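Local coordinates for protein putative D-lactate dehydrogenase (Chlamydomonas reinhardtii, PDB 4ZGS) that probably reduces pyruvate to D-lactate with NADH during fermentation in the algal chloroplast, as a member of the D-isomer specific 2-hydroxyacid dehydrogenase family, at residues I38-T43 / Y62-P67; L68-A73 / N87-A92; Q74-Y79 / K96-A101; Y79-L84 / L105-C110. One frame throughout, in Å; residues are numbered along the deposited sequence.

Interaction 1: residues I38-T43 / Y62-P67; sequences ICYSTT and YFVEPP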
# COMPACT_ATOMS: atom_id res chain seq x y z
N ILE A 38 20.85 -18.86 26.38
CA ILE A 38 20.31 -18.96 25.03
C ILE A 38 19.02 -18.14 24.91
O ILE A 38 18.18 -18.21 25.79
CB ILE A 38 20.08 -20.47 24.64
CG1 ILE A 38 19.52 -20.61 23.21
CG2 ILE A 38 19.17 -21.18 25.64
CD1 ILE A 38 19.65 -22.04 22.62
N CYS A 39 18.87 -17.36 23.83
CA CYS A 39 17.64 -16.57 23.58
C CYS A 39 16.90 -16.99 22.31
O CYS A 39 17.43 -16.93 21.20
CB CYS A 39 17.92 -15.06 23.48
SG CYS A 39 18.42 -14.32 25.07
N TYR A 40 15.67 -17.45 22.51
CA TYR A 40 14.81 -17.82 21.41
C TYR A 40 14.05 -16.66 20.75
O TYR A 40 13.83 -15.61 21.36
CB TYR A 40 13.86 -18.90 21.90
CG TYR A 40 14.63 -20.17 22.17
CD1 TYR A 40 15.23 -20.38 23.39
CD2 TYR A 40 14.78 -21.13 21.19
CE1 TYR A 40 15.96 -21.55 23.65
CE2 TYR A 40 15.49 -22.30 21.43
CZ TYR A 40 16.09 -22.51 22.67
OH TYR A 40 16.81 -23.67 22.93
N SER A 41 13.66 -16.84 19.50
CA SER A 41 12.94 -15.78 18.77
C SER A 41 13.75 -14.48 18.67
O SER A 41 13.20 -13.41 18.92
CB SER A 41 11.59 -15.47 19.43
OG SER A 41 10.78 -16.63 19.46
N THR A 42 15.01 -14.56 18.26
CA THR A 42 15.78 -13.33 18.18
C THR A 42 15.55 -12.77 16.80
O THR A 42 16.26 -13.11 15.85
CB THR A 42 17.30 -13.57 18.39
OG1 THR A 42 17.53 -14.25 19.63
CG2 THR A 42 18.06 -12.27 18.37
N THR A 43 14.65 -11.79 16.74
CA THR A 43 14.32 -11.12 15.50
C THR A 43 15.12 -9.84 15.52
O THR A 43 15.91 -9.63 16.44
CB THR A 43 12.80 -10.87 15.34
OG1 THR A 43 12.28 -10.31 16.55
CG2 THR A 43 12.06 -12.16 15.09
N TYR A 62 23.99 -17.23 23.39
CA TYR A 62 23.55 -17.82 22.12
C TYR A 62 22.21 -17.21 21.65
O TYR A 62 21.18 -17.30 22.34
CB TYR A 62 23.40 -19.32 22.29
CG TYR A 62 23.18 -20.09 21.00
CD1 TYR A 62 23.14 -19.45 19.76
CD2 TYR A 62 22.95 -21.47 21.03
CE1 TYR A 62 22.92 -20.17 18.60
CE2 TYR A 62 22.72 -22.18 19.90
CZ TYR A 62 22.71 -21.54 18.68
OH TYR A 62 22.48 -22.30 17.55
N PHE A 63 22.22 -16.56 20.49
CA PHE A 63 20.97 -15.99 19.97
C PHE A 63 20.40 -16.81 18.80
O PHE A 63 20.99 -16.86 17.72
CB PHE A 63 21.20 -14.53 19.55
CG PHE A 63 21.42 -13.59 20.72
CD1 PHE A 63 20.33 -13.07 21.42
CD2 PHE A 63 22.71 -13.28 21.16
CE1 PHE A 63 20.53 -12.20 22.51
CE2 PHE A 63 22.92 -12.44 22.26
CZ PHE A 63 21.83 -11.90 22.94
N VAL A 64 19.28 -17.50 19.05
CA VAL A 64 18.61 -18.31 18.02
C VAL A 64 17.41 -17.57 17.41
O VAL A 64 16.53 -17.09 18.14
CB VAL A 64 18.17 -19.70 18.57
CG1 VAL A 64 19.34 -20.42 19.26
CG2 VAL A 64 16.98 -19.58 19.51
N GLU A 65 17.39 -17.44 16.09
CA GLU A 65 16.31 -16.69 15.46
C GLU A 65 14.94 -17.37 15.50
O GLU A 65 13.98 -16.74 15.91
CB GLU A 65 16.69 -16.30 14.03
CG GLU A 65 18.07 -15.66 13.97
CD GLU A 65 18.41 -15.07 12.61
OE1 GLU A 65 17.68 -15.35 11.62
OE2 GLU A 65 19.41 -14.32 12.52
N PRO A 66 14.85 -18.65 15.13
CA PRO A 66 13.51 -19.24 15.24
C PRO A 66 13.00 -19.30 16.68
O PRO A 66 13.78 -19.21 17.62
CB PRO A 66 13.69 -20.66 14.67
CG PRO A 66 15.16 -20.95 14.76
CD PRO A 66 15.82 -19.60 14.55
N PRO A 67 11.67 -19.39 16.85
CA PRO A 67 11.08 -19.50 18.19
C PRO A 67 11.43 -20.83 18.80
O PRO A 67 12.12 -21.65 18.18
CB PRO A 67 9.57 -19.42 17.92
CG PRO A 67 9.42 -19.91 16.49
CD PRO A 67 10.65 -19.43 15.78

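Interaction 2: residues L68-A73 / N87-A92; sequences LDKDTA and NDRADA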
# COMPACT_ATOMS: atom_id res chain seq x y z
N LEU A 68 10.92 -21.07 19.99
CA LEU A 68 11.23 -22.29 20.69
C LEU A 68 10.20 -23.39 20.44
O LEU A 68 9.00 -23.18 20.58
CB LEU A 68 11.38 -22.01 22.18
CG LEU A 68 11.43 -23.18 23.17
CD1 LEU A 68 12.68 -24.01 22.94
CD2 LEU A 68 11.42 -22.57 24.56
N ASP A 69 10.71 -24.57 20.08
CA ASP A 69 9.93 -25.80 19.88
C ASP A 69 10.54 -26.93 20.65
O ASP A 69 11.43 -26.77 21.48
CB ASP A 69 9.90 -26.26 18.42
CG ASP A 69 9.33 -25.25 17.52
OD1 ASP A 69 8.43 -24.53 17.97
OD2 ASP A 69 9.79 -25.18 16.36
N LYS A 70 10.04 -28.10 20.30
CA LYS A 70 10.48 -29.35 20.86
C LYS A 70 11.82 -29.60 20.17
O LYS A 70 12.82 -29.97 20.80
CB LYS A 70 9.46 -30.46 20.56
CG LYS A 70 8.08 -30.25 21.20
CD LYS A 70 7.08 -31.38 20.88
CE LYS A 70 6.75 -31.47 19.39
NZ LYS A 70 5.94 -30.32 18.86
N ASP A 71 11.81 -29.39 18.86
CA ASP A 71 13.00 -29.34 18.02
C ASP A 71 14.05 -28.24 18.23
O ASP A 71 15.24 -28.48 18.03
CB ASP A 71 12.54 -29.29 16.56
CG ASP A 71 11.85 -30.57 16.13
OD1 ASP A 71 12.06 -31.61 16.80
OD2 ASP A 71 11.09 -30.54 15.15
N THR A 72 13.66 -27.04 18.67
CA THR A 72 14.68 -26.02 18.86
C THR A 72 15.12 -25.91 20.30
O THR A 72 15.99 -25.10 20.65
CB THR A 72 14.19 -24.65 18.38
OG1 THR A 72 12.95 -24.33 19.03
CG2 THR A 72 14.00 -24.66 16.86
N ALA A 73 14.62 -26.82 21.13
CA ALA A 73 14.97 -26.84 22.53
C ALA A 73 16.30 -27.56 22.67
O ALA A 73 17.10 -27.30 23.55
CB ALA A 73 13.90 -27.52 23.34
N ASN A 87 5.62 -15.42 22.31
CA ASN A 87 5.40 -16.32 21.16
C ASN A 87 6.13 -17.68 21.20
O ASN A 87 5.93 -18.49 20.31
CB ASN A 87 5.75 -15.61 19.85
CG ASN A 87 7.22 -15.20 19.77
OD1 ASN A 87 7.94 -15.15 20.77
ND2 ASN A 87 7.68 -14.90 18.55
N ASP A 88 7.07 -17.86 22.13
CA ASP A 88 7.86 -19.11 22.26
C ASP A 88 7.12 -20.26 22.94
O ASP A 88 6.31 -20.02 23.81
CB ASP A 88 9.14 -18.79 23.02
CG ASP A 88 10.10 -17.96 22.19
OD1 ASP A 88 10.41 -18.35 21.04
OD2 ASP A 88 10.49 -16.87 22.67
N ARG A 89 7.38 -21.52 22.59
CA ARG A 89 6.66 -22.59 23.30
C ARG A 89 7.40 -23.08 24.52
O ARG A 89 8.55 -23.50 24.41
CB ARG A 89 6.45 -23.84 22.42
CG ARG A 89 5.42 -23.87 21.32
CD ARG A 89 5.44 -25.20 20.55
NE ARG A 89 4.63 -25.07 19.34
CZ ARG A 89 4.47 -26.00 18.38
NH1 ARG A 89 5.06 -27.21 18.43
NH2 ARG A 89 3.69 -25.71 17.33
N ALA A 90 6.77 -22.99 25.69
CA ALA A 90 7.01 -24.00 26.71
C ALA A 90 5.66 -24.59 27.08
O ALA A 90 5.01 -24.10 27.99
CB ALA A 90 7.71 -23.41 27.93
N ASP A 91 5.30 -25.70 26.46
CA ASP A 91 4.15 -26.47 26.89
C ASP A 91 4.80 -27.61 27.65
O ASP A 91 6.02 -27.63 27.75
CB ASP A 91 3.26 -26.92 25.72
CG ASP A 91 4.01 -27.71 24.66
OD1 ASP A 91 5.15 -28.14 24.91
OD2 ASP A 91 3.43 -27.93 23.57
N ALA A 92 4.04 -28.57 28.14
CA ALA A 92 4.64 -29.58 29.00
C ALA A 92 5.79 -30.34 28.34
O ALA A 92 6.72 -30.78 29.02
CB ALA A 92 3.57 -30.54 29.48
O HOH W 1 7.00 -27.69 19.94

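Interaction 3: residues Q74-Y79 / K96-A101; sequences QLARGY and KELAKA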
# COMPACT_ATOMS: atom_id res chain seq x y z
N GLN A 74 16.52 -28.46 21.74
CA GLN A 74 17.73 -29.24 21.69
C GLN A 74 18.93 -28.35 21.41
O GLN A 74 20.08 -28.77 21.54
CB GLN A 74 17.55 -30.32 20.62
CG GLN A 74 16.33 -31.18 20.95
CD GLN A 74 15.93 -32.13 19.84
OE1 GLN A 74 16.20 -31.88 18.66
NE2 GLN A 74 15.28 -33.23 20.21
N LEU A 75 18.62 -27.10 21.06
CA LEU A 75 19.64 -26.08 20.85
C LEU A 75 20.21 -25.55 22.17
O LEU A 75 21.29 -24.95 22.19
CB LEU A 75 19.04 -24.90 20.06
CG LEU A 75 18.82 -25.01 18.54
CD1 LEU A 75 17.98 -23.81 18.03
CD2 LEU A 75 20.13 -25.17 17.75
N ALA A 76 19.49 -25.80 23.26
CA ALA A 76 19.78 -25.21 24.56
C ALA A 76 20.71 -26.08 25.37
O ALA A 76 20.94 -25.83 26.56
CB ALA A 76 18.49 -24.95 25.33
N ARG A 77 21.23 -27.12 24.73
CA ARG A 77 22.12 -28.09 25.36
C ARG A 77 23.37 -27.41 25.93
O ARG A 77 24.13 -26.76 25.21
CB ARG A 77 22.55 -29.13 24.33
CG ARG A 77 23.29 -30.31 24.87
CD ARG A 77 23.85 -31.02 23.66
NE ARG A 77 22.82 -31.39 22.69
CZ ARG A 77 23.08 -31.92 21.50
NH1 ARG A 77 24.34 -32.15 21.14
NH2 ARG A 77 22.10 -32.22 20.67
N GLY A 78 23.59 -27.57 27.23
CA GLY A 78 24.76 -26.97 27.84
C GLY A 78 24.45 -25.62 28.46
O GLY A 78 25.20 -25.13 29.28
N TYR A 79 23.36 -25.00 28.03
CA TYR A 79 23.02 -23.67 28.52
C TYR A 79 22.27 -23.62 29.85
O TYR A 79 21.54 -24.54 30.23
CB TYR A 79 22.26 -22.90 27.46
CG TYR A 79 23.14 -22.52 26.30
CD1 TYR A 79 23.76 -21.28 26.26
CD2 TYR A 79 23.40 -23.41 25.27
CE1 TYR A 79 24.59 -20.93 25.21
CE2 TYR A 79 24.22 -23.06 24.22
CZ TYR A 79 24.81 -21.82 24.20
OH TYR A 79 25.62 -21.47 23.16
N LYS A 96 10.42 -30.41 29.00
CA LYS A 96 11.06 -31.68 29.29
C LYS A 96 12.42 -31.67 28.62
O LYS A 96 13.41 -32.09 29.21
CB LYS A 96 10.22 -32.86 28.79
CG LYS A 96 10.72 -34.22 29.25
CD LYS A 96 9.78 -35.36 28.84
CE LYS A 96 10.28 -36.71 29.36
NZ LYS A 96 9.38 -37.84 29.01
N GLU A 97 12.49 -31.12 27.42
CA GLU A 97 13.75 -31.15 26.70
C GLU A 97 14.72 -30.08 27.14
O GLU A 97 15.93 -30.31 27.17
CB GLU A 97 13.48 -31.02 25.20
CG GLU A 97 12.72 -32.20 24.64
CD GLU A 97 13.39 -33.48 25.00
OE1 GLU A 97 14.62 -33.55 24.83
OE2 GLU A 97 12.70 -34.41 25.48
N LEU A 98 14.19 -28.97 27.64
CA LEU A 98 15.03 -27.92 28.20
C LEU A 98 15.65 -28.37 29.51
O LEU A 98 16.80 -28.03 29.79
CB LEU A 98 14.26 -26.62 28.42
CG LEU A 98 13.88 -25.84 27.16
CD1 LEU A 98 13.12 -24.55 27.50
CD2 LEU A 98 15.14 -25.56 26.37
N ALA A 99 14.90 -29.13 30.29
CA ALA A 99 15.42 -29.62 31.55
C ALA A 99 16.66 -30.48 31.33
O ALA A 99 17.69 -30.27 31.97
CB ALA A 99 14.35 -30.41 32.31
N LYS A 100 16.57 -31.41 30.38
CA LYS A 100 17.65 -32.34 30.09
C LYS A 100 18.80 -31.68 29.36
O LYS A 100 19.93 -32.18 29.38
CB LYS A 100 17.12 -33.51 29.27
CG LYS A 100 15.66 -33.79 29.56
CD LYS A 100 15.46 -34.18 31.02
CE LYS A 100 15.86 -35.62 31.28
NZ LYS A 100 15.47 -36.03 32.66
N ALA A 101 18.52 -30.55 28.73
CA ALA A 101 19.56 -29.73 28.15
C ALA A 101 20.41 -29.11 29.25
O ALA A 101 21.59 -28.80 29.05
CB ALA A 101 18.96 -28.64 27.25

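Interaction 4: residues Y79-L84 / L105-C110; sequences YDVAVL and LIALRC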
# COMPACT_ATOMS: atom_id res chain seq x y z
N TYR A 79 23.36 -25.00 28.03
CA TYR A 79 23.02 -23.67 28.52
C TYR A 79 22.27 -23.62 29.85
O TYR A 79 21.54 -24.54 30.23
CB TYR A 79 22.26 -22.90 27.46
CG TYR A 79 23.14 -22.52 26.30
CD1 TYR A 79 23.76 -21.28 26.26
CD2 TYR A 79 23.40 -23.41 25.27
CE1 TYR A 79 24.59 -20.93 25.21
CE2 TYR A 79 24.22 -23.06 24.22
CZ TYR A 79 24.81 -21.82 24.20
OH TYR A 79 25.62 -21.47 23.16
N ASP A 80 22.52 -22.55 30.58
CA ASP A 80 21.98 -22.37 31.92
C ASP A 80 20.60 -21.75 31.99
O ASP A 80 19.76 -22.16 32.78
CB ASP A 80 22.98 -21.55 32.71
CG ASP A 80 24.34 -22.22 32.76
OD1 ASP A 80 24.40 -23.38 33.22
OD2 ASP A 80 25.32 -21.60 32.30
N VAL A 81 20.38 -20.74 31.14
CA VAL A 81 19.14 -19.98 31.15
C VAL A 81 18.65 -19.74 29.74
O VAL A 81 19.43 -19.39 28.84
CB VAL A 81 19.30 -18.63 31.89
CG1 VAL A 81 20.62 -17.98 31.56
CG2 VAL A 81 18.13 -17.70 31.59
N ALA A 82 17.36 -19.96 29.54
CA ALA A 82 16.73 -19.74 28.25
C ALA A 82 15.91 -18.45 28.30
O ALA A 82 15.06 -18.29 29.17
CB ALA A 82 15.84 -20.95 27.87
N VAL A 83 16.21 -17.51 27.41
CA VAL A 83 15.38 -16.31 27.35
C VAL A 83 14.32 -16.43 26.26
O VAL A 83 14.62 -16.60 25.07
CB VAL A 83 16.20 -15.05 27.13
CG1 VAL A 83 15.27 -13.84 27.19
CG2 VAL A 83 17.27 -14.92 28.20
N LEU A 84 13.08 -16.27 26.68
CA LEU A 84 11.89 -16.55 25.89
C LEU A 84 10.97 -15.34 25.87
O LEU A 84 11.08 -14.43 26.69
CB LEU A 84 11.13 -17.74 26.49
CG LEU A 84 11.56 -19.19 26.31
CD1 LEU A 84 13.06 -19.31 26.42
CD2 LEU A 84 10.88 -20.05 27.36
N LEU A 105 16.77 -22.08 34.45
CA LEU A 105 16.01 -20.83 34.55
C LEU A 105 15.45 -20.40 33.22
O LEU A 105 16.16 -20.37 32.20
CB LEU A 105 16.88 -19.72 35.13
CG LEU A 105 16.17 -18.37 35.23
CD1 LEU A 105 15.12 -18.46 36.33
CD2 LEU A 105 17.16 -17.28 35.53
N ILE A 106 14.18 -20.03 33.22
CA ILE A 106 13.59 -19.46 32.04
C ILE A 106 13.27 -18.01 32.33
O ILE A 106 12.51 -17.71 33.25
CB ILE A 106 12.31 -20.22 31.62
CG1 ILE A 106 12.68 -21.55 30.94
CG2 ILE A 106 11.43 -19.37 30.69
CD1 ILE A 106 11.50 -22.45 30.70
N ALA A 107 13.85 -17.10 31.54
CA ALA A 107 13.55 -15.67 31.69
C ALA A 107 12.72 -15.16 30.53
O ALA A 107 13.14 -15.19 29.38
CB ALA A 107 14.82 -14.84 31.80
N LEU A 108 11.51 -14.70 30.84
CA LEU A 108 10.66 -14.08 29.86
C LEU A 108 11.07 -12.62 29.71
O LEU A 108 11.21 -11.91 30.70
CB LEU A 108 9.19 -14.17 30.28
CG LEU A 108 8.32 -15.45 30.26
CD1 LEU A 108 8.46 -16.26 28.94
CD2 LEU A 108 8.54 -16.32 31.46
N ARG A 109 11.22 -12.18 28.47
CA ARG A 109 11.54 -10.81 28.08
C ARG A 109 10.22 -10.07 28.04
O ARG A 109 10.06 -9.11 27.28
CB ARG A 109 12.20 -10.70 26.70
CG ARG A 109 13.43 -11.49 26.41
CD ARG A 109 13.29 -12.17 25.03
NE ARG A 109 12.72 -11.24 24.09
CZ ARG A 109 12.23 -11.55 22.89
NH1 ARG A 109 12.26 -12.79 22.43
NH2 ARG A 109 11.70 -10.58 22.16
N CYS A 110 9.21 -10.66 28.66
CA CYS A 110 7.85 -10.12 28.61
C CYS A 110 7.14 -10.30 29.96
O CYS A 110 7.69 -10.88 30.88
CB CYS A 110 7.05 -10.84 27.52
SG CYS A 110 7.09 -12.65 27.76

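Interaction 1: residues I38-T43 / Y62-P67
Phe63 sets one edge of its ring against Thr42, whose OG1 lies in the ring plane 3.5 Å from CD1, while Cys39 reaches the same ring obliquely, its CB 3.7 Å from Phe63 CD1 and its SG near CE1 in a sulfur-aromatic contact. This is the parallel pairing of strands 36-39 and 60-63, the two ends of a beta-alpha-beta unit whose crossover helix 44-57 covers the Phe63 side through Ala51 and Met54. An alanine in place of Phe63 would probably leave the Cys39 sulfur and the Thr42 side chain without their aromatic neighbour and open a gap beneath the helix. On the other side of the sheet Ile38 and Tyr62 run side by side. With CG1 of Ile38 turned opposite the backbone N (chi1 -180°) and the chain extended beyond it, CD1 arrives 3.7 Å from Tyr62 CD2 and equally close to CG1 of Val64. That Val64 methyl also lies over one face of the Tyr62 ring, toward its rim. Tyr62 meets Tyr62 of a second subunit, so this end strand reaches a subunit interface. Past the strands the pairing continues through backbone bonds: Val64 N to Cys39 O, Thr42 N to Val64 O at 3.0 Å, and Ser41 N to Pro66 O, the last donor standing above the carbonyl plane. Glu65 sends its carboxylate to a salt bridge with Lys47. The straightest of the bonds between the segments joins Cys39 N to Tyr62 O, 2.7 Å long with an angle of 166° at the hydrogen.

Interaction 2: residues L68-A73 / N87-A92
Arg89 runs alongside the backbone of Leu68 and on to Lys70. Its CB lies 3.2 Å from Leu68 O, the same carbonyl that accepts the Arg89 N-H, and CG stays near that oxygen. CD then passes Asp69 OD1 at 4.0 Å. At NE the carboxylate oxygen stands over one face of the guanidinium, offset toward its rim and well out of the plane, so the opposite charges probably attract, though no N-H points at the oxygen. Extended from CG to NE, the chain carries NH1 to a water in the guanidinium plane, modelled so close that the length of this bond is doubtful. The water also accepts from Lys70 NZ at 3.0 Å, with a weak third bond from Lys70 N. Lys70 bends at chi3 and chi4 to bring NZ to the guanidinium edge, and the shared water bridges these two like charges. The contact ties together two loops at the C-terminal edge of the parallel sheet in the family's catalytic domain: 68-73 precedes strand 81-84, whereas the loop 87-92 follows it and leads to helix 92-101. Deeper in, Asp88 OD1 accepts Leu68 N at 3.0 Å on its anti side, 25° out of the carboxylate plane, and takes a second bond from Ser41 OG. OD2 of Asp88 is bound by Phe85 N. A leucine in place of Asp88 would probably leave Leu68 N, Phe85 N and the Ser41 hydroxyl without this shared acceptor, loosening both loops. Leu68 places CG opposite its own N (chi1 167°), which leads CD2 past the Arg89 carbonyl and toward Leu98 on helix 92-101.

Interaction 3: residues Q74-Y79 / K96-A101
A type II beta turn from Ala76 to Tyr79 comes up against the C-terminal part of helix 92-101, and one backbone bond joins them: Gly78 N donates to Ala101 O, 3.0 Å away, with 168° at the hydrogen. The turn is closed by Tyr79 N on Ala76 O, and its third position is glycine at phi 95°, where a CB would press against the preceding carbonyl oxygen. Gly78 N is not the donor that closes the turn and instead bonds to a carbonyl near the C-terminal end of the helix.

Alanine methyls and one leucine branch do the rest. Ala101 directs its CB at the peptide that links Ala76 and Arg77, 3.5 Å from Ala76 O and 3.7 Å from Arg77 N, and it carries most of the buried area on the helix side. The CB of Ala76 points back at the helix and meets two groups there: CD2 of Leu98 at 3.6 Å, and the Ala101 methyl at 4.2 Å. Leu98 approaches with one branch of its tip. Its CG stands opposite the carbonyl carbon (chi1 -72°); CD1 continues the chain, and CD2, the branch turned off it, is the one that meets Ala76. Small residues on both sides allow the backbones to come near, the CA atoms of Arg77 and Ala101 being 4.1 Å apart.

The turn leads directly into strand 81-84. Leu75, Ala76 and Tyr79 touch Ile38 of strand 36-39, Tyr79 also making a cation-pi contact with Arg36, and Leu98 packs on Val103 in the loop before strand 105-108.

Interaction 4: residues Y79-L84 / L105-C110
Strands 81-84 and 105-108 run parallel, 4.7 Å apart with their axes at 23°, and are laced by Ala82 N to Leu105 O, Ala107 N to Ala82 O, Leu84 N to Ala107 O and Arg109 N to Leu84 O, each bond 2.9 Å long. On the side that holds Val81, Val83, Leu105 and Ala107, the branches of Val81 and Leu105 lie next to each other and point the same way, CG2 of Val81 being 4.1 Å from Leu105 CD2. That Val81 methyl sits opposite its own backbone N, which also brings it close to Leu105 O and to the Ala107 methyl. CG2 of Val83 meets the same Ala107 CB from farther along the strand, at 4.4 Å, so the small residue is shared by two valines. Helix 341-359 covers this side, with Ile355 on Val81 and Ala107, and Tyr358 on Leu105. The two strands are the ends of a right-handed beta-alpha-beta crossover through helix 92-101; 81-84 is the central strand of the five-stranded parallel sheet, and 105-108 lies next to it, before 127-129. On the opposite side, facing helix 92-101, the largest overlap belongs to Leu84. Its CG stands opposite the carbonyl carbon (chi1 -77°), and CD2 reaches obliquely across to Ile106 CG2, 3.4 Å away, while its CB meets Leu108 CD1 at 3.9 Å. Ala82 lies more loosely beside Ile106, CB to CG1 4.4 Å. Beyond the strand end the side chain of Arg109, whose detailed placement is uncertain, packs against Ile347 of helix 341-359.

Interactions 1 and 4 belong to one parallel sheet: strand 36-39 lies between 60-63 and 81-84, and Ile38 O probably accepts Val83 N (a short 2.6 Å) while Ile38 N reaches Val81 O at 2.9 Å. Interactions 2 and 3 lie beside that sheet. Tyr40 OH reaches Thr72 O at 2.8 Å and Pro67 packs on Asp88, tying interaction 1 to interaction 2. Leu98 of interaction 3 touches interactions 2 and 4, with CD1 at 3.9 Å from Leu68 CD2 and 4.2 Å from Ile106 CD1. All four are structural packing away from the coenzyme contacts; the Cys110 side chain of interaction 4 lies about 7 Å from the bound NAD.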